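Local atomic coordinates of hypothetical protein, similar to alpha-acetolactate decarboxylase (Staphylococcus aureus subsp. aureus, PDB entry 1XV2), a protein that probably catalyses the decarboxylation of alpha-acetolactate to acetoin, as a zinc-binding relative of the bacterial acetolactate decarboxylases. Residues A[8-16]-A[167-175]. Sequence-based numbering, arbitrary orientation.
Sequences LYQHGTLGT and FHGVGSAGF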
loop_
_atom_site.group_PDB
_atom_site.type_symbol
_atom_site.label_atom_id
_atom_site.label_comp_id
_atom_site.label_asym_id
_atom_site.label_seq_id
_atom_site.Cartn_x
_atom_site.Cartn_y
_atom_site.Cartn_z
ATOM N N LEU A 8 9.839 4.641 -2.551
ATOM C CA LEU A 8 9.873 4.462 -1.107
ATOM C C LEU A 8 9.701 2.968 -0.870
ATOM O O LEU A 8 8.719 2.379 -1.311
ATOM C CB LEU A 8 8.732 5.227 -0.434
ATOM C CG LEU A 8 8.512 4.918 1.049
ATOM C CD1 LEU A 8 9.815 5.073 1.808
ATOM C CD2 LEU A 8 7.453 5.848 1.614
ATOM N N TYR A 9 10.656 2.362 -0.180
ATOM C CA TYR A 9 10.603 0.933 0.101
ATOM C C TYR A 9 10.154 0.656 1.527
ATOM O O TYR A 9 10.666 1.245 2.477
ATOM C CB TYR A 9 11.979 0.301 -0.110
ATOM C CG TYR A 9 12.013 -1.195 0.126
ATOM C CD1 TYR A 9 11.645 -2.088 -0.884
ATOM C CD2 TYR A 9 12.432 -1.717 1.351
ATOM C CE1 TYR A 9 11.700 -3.469 -0.680
ATOM C CE2 TYR A 9 12.490 -3.094 1.567
ATOM C CZ TYR A 9 12.126 -3.962 0.545
ATOM O OH TYR A 9 12.206 -5.323 0.744
ATOM N N GLN A 10 9.198 -0.251 1.679
ATOM C CA GLN A 10 8.725 -0.597 3.005
ATOM C C GLN A 10 8.658 -2.108 3.184
ATOM O O GLN A 10 8.136 -2.831 2.332
ATOM C CB GLN A 10 7.352 0.035 3.272
ATOM C CG GLN A 10 6.844 -0.177 4.694
ATOM C CD GLN A 10 5.691 0.748 5.070
ATOM O OE1 GLN A 10 5.900 1.899 5.455
ATOM N NE2 GLN A 10 4.468 0.244 4.956
ATOM N N HIS A 11 9.221 -2.582 4.288
ATOM C CA HIS A 11 9.202 -4.002 4.602
ATOM C C HIS A 11 8.225 -4.162 5.754
ATOM O O HIS A 11 8.442 -3.620 6.839
ATOM C CB HIS A 11 10.585 -4.498 5.029
ATOM C CG HIS A 11 10.586 -5.918 5.503
ATOM N ND1 HIS A 11 10.496 -6.992 4.642
ATOM C CD2 HIS A 11 10.594 -6.438 6.754
ATOM C CE1 HIS A 11 10.446 -8.111 5.343
ATOM N NE2 HIS A 11 10.502 -7.802 6.626
ATOM N N GLY A 12 7.149 -4.905 5.517
ATOM C CA GLY A 12 6.151 -5.084 6.553
ATOM C C GLY A 12 5.338 -3.811 6.636
ATOM O O GLY A 12 5.566 -2.879 5.857
ATOM N N THR A 13 4.395 -3.753 7.571
ATOM C CA THR A 13 3.550 -2.571 7.719
ATOM C C THR A 13 3.386 -2.165 9.180
ATOM O O THR A 13 3.649 -2.951 10.088
ATOM C CB THR A 13 2.153 -2.814 7.116
ATOM O OG1 THR A 13 1.511 -3.881 7.823
ATOM C CG2 THR A 13 2.260 -3.198 5.650
ATOM N N LEU A 14 2.946 -0.933 9.405
ATOM C CA LEU A 14 2.752 -0.441 10.761
ATOM C C LEU A 14 1.566 -1.121 11.437
ATOM O O LEU A 14 1.629 -1.468 12.612
ATOM C CB LEU A 14 2.537 1.073 10.748
ATOM C CG LEU A 14 2.290 1.721 12.113
ATOM C CD1 LEU A 14 3.452 1.419 13.042
ATOM C CD2 LEU A 14 2.108 3.217 11.937
ATOM N N GLY A 15 0.491 -1.317 10.684
ATOM C CA GLY A 15 -0.692 -1.953 11.235
ATOM C C GLY A 15 -0.467 -3.378 11.710
ATOM O O GLY A 15 -1.001 -3.778 12.741
ATOM N N THR A 16 0.312 -4.150 10.958
ATOM C CA THR A 16 0.600 -5.533 11.317
ATOM C C THR A 16 1.580 -5.581 12.489
ATOM O O THR A 16 1.533 -6.497 13.311
ATOM C CB THR A 16 1.186 -6.314 10.112
ATOM O OG1 THR A 16 0.191 -6.422 9.083
ATOM C CG2 THR A 16 1.621 -7.710 10.534
ATOM N N PHE A 167 -3.418 5.687 2.971
ATOM C CA PHE A 167 -2.460 4.661 3.344
ATOM C C PHE A 167 -2.221 4.550 4.845
ATOM O O PHE A 167 -1.315 3.844 5.288
ATOM C CB PHE A 167 -1.150 4.899 2.595
ATOM C CG PHE A 167 -1.205 4.482 1.155
ATOM C CD1 PHE A 167 -0.838 3.193 0.778
ATOM C CD2 PHE A 167 -1.658 5.362 0.178
ATOM C CE1 PHE A 167 -0.924 2.787 -0.553
ATOM C CE2 PHE A 167 -1.746 4.964 -1.154
ATOM C CZ PHE A 167 -1.378 3.674 -1.519
ATOM N N HIS A 168 -3.037 5.239 5.632
ATOM C CA HIS A 168 -2.903 5.162 7.080
ATOM C C HIS A 168 -3.129 3.703 7.485
ATOM O O HIS A 168 -4.139 3.101 7.125
ATOM C CB HIS A 168 -3.929 6.080 7.758
ATOM C CG HIS A 168 -3.622 7.541 7.611
ATOM N ND1 HIS A 168 -4.433 8.528 8.132
ATOM C CD2 HIS A 168 -2.581 8.180 7.026
ATOM C CE1 HIS A 168 -3.902 9.712 7.876
ATOM N NE2 HIS A 168 -2.778 9.529 7.207
ATOM N N GLY A 169 -2.183 3.136 8.227
ATOM C CA GLY A 169 -2.294 1.744 8.629
ATOM C C GLY A 169 -1.145 0.984 7.993
ATOM O O GLY A 169 -0.392 0.289 8.677
ATOM N N VAL A 170 -1.016 1.113 6.676
ATOM C CA VAL A 170 0.074 0.477 5.941
ATOM C C VAL A 170 1.311 1.224 6.420
ATOM O O VAL A 170 2.358 0.637 6.695
ATOM C CB VAL A 170 -0.095 0.665 4.414
ATOM C CG1 VAL A 170 1.104 0.081 3.669
ATOM C CG2 VAL A 170 -1.372 -0.011 3.958
ATOM N N GLY A 171 1.153 2.536 6.524
ATOM C CA GLY A 171 2.207 3.400 7.016
ATOM C C GLY A 171 1.606 4.087 8.228
ATOM O O GLY A 171 0.669 3.559 8.823
ATOM N N SER A 172 2.118 5.255 8.601
ATOM C CA SER A 172 1.577 5.963 9.755
ATOM C C SER A 172 0.819 7.209 9.321
ATOM O O SER A 172 1.129 7.813 8.302
ATOM C CB SER A 172 2.698 6.341 10.722
ATOM O OG SER A 172 3.716 7.061 10.058
ATOM N N ALA A 173 -0.181 7.583 10.107
ATOM C CA ALA A 173 -1.007 8.748 9.818
ATOM C C ALA A 173 -0.204 10.043 9.804
ATOM O O ALA A 173 -0.058 10.698 10.833
ATOM C CB ALA A 173 -2.131 8.843 10.850
ATOM N N GLY A 174 0.314 10.418 8.640
ATOM C CA GLY A 174 1.091 11.643 8.551
ATOM C C GLY A 174 2.594 11.431 8.642
ATOM O O GLY A 174 3.141 10.536 7.996
ATOM N N PHE A 175 3.266 12.251 9.448
ATOM C CA PHE A 175 4.714 12.157 9.603
ATOM C C PHE A 175 5.175 11.100 10.602
ATOM O O PHE A 175 4.572 10.912 11.661
ATOM C CB PHE A 175 5.291 13.513 10.032
ATOM C CG PHE A 175 5.194 14.579 8.978
ATOM C CD1 PHE A 175 6.029 14.552 7.865
ATOM C CD2 PHE A 175 4.262 15.604 9.091
ATOM C CE1 PHE A 175 5.938 15.534 6.874
ATOM C CE2 PHE A 175 4.161 16.589 8.106
ATOM C CZ PHE A 175 5.003 16.551 6.996
#
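Val170 O is gripped by two donors that arrive from opposite faces of its carbonyl plane: Gln10 NE2 at 2.8 Å and Leu14 N at 3.2 Å, the latter nearly straight (169°). Glutamine suits its place because its chain, with CG anti to the backbone N (chi1 -175°) and extended beyond, carries the amide off strand 7-11 to the loop; its OE1 is held by Ser78, while NE2 also bonds Gln210. One residue along, Gly15 N donates to Gly169 O at 2.7 Å, almost in line with the C=O bond. Gly15 brings its bare backbone right up to that carbonyl, and Gly169 adopts a positive phi (116°) that glycine tolerates readily. Packing is tightest where Leu14 CD2 presses to 3.4 Å from Ser172 CB, closer than usual van der Waals contact; serine is small enough to allow it. The solvent side lies at His168 and exposed Ala173, neither touching 8-16. Threonine suits the N-cap: Thr13 OG1 accepts, weakly, from Thr16 N, while CG2 packs ordinarily on Val170. The motif is an N-capped helix start whose Leu14 and Gly15 amides, lacking acceptors within the helix, are satisfied by loop carbonyls, about 7 Å from Leu14's side chain to the zinc ion of His176, His178 and His189.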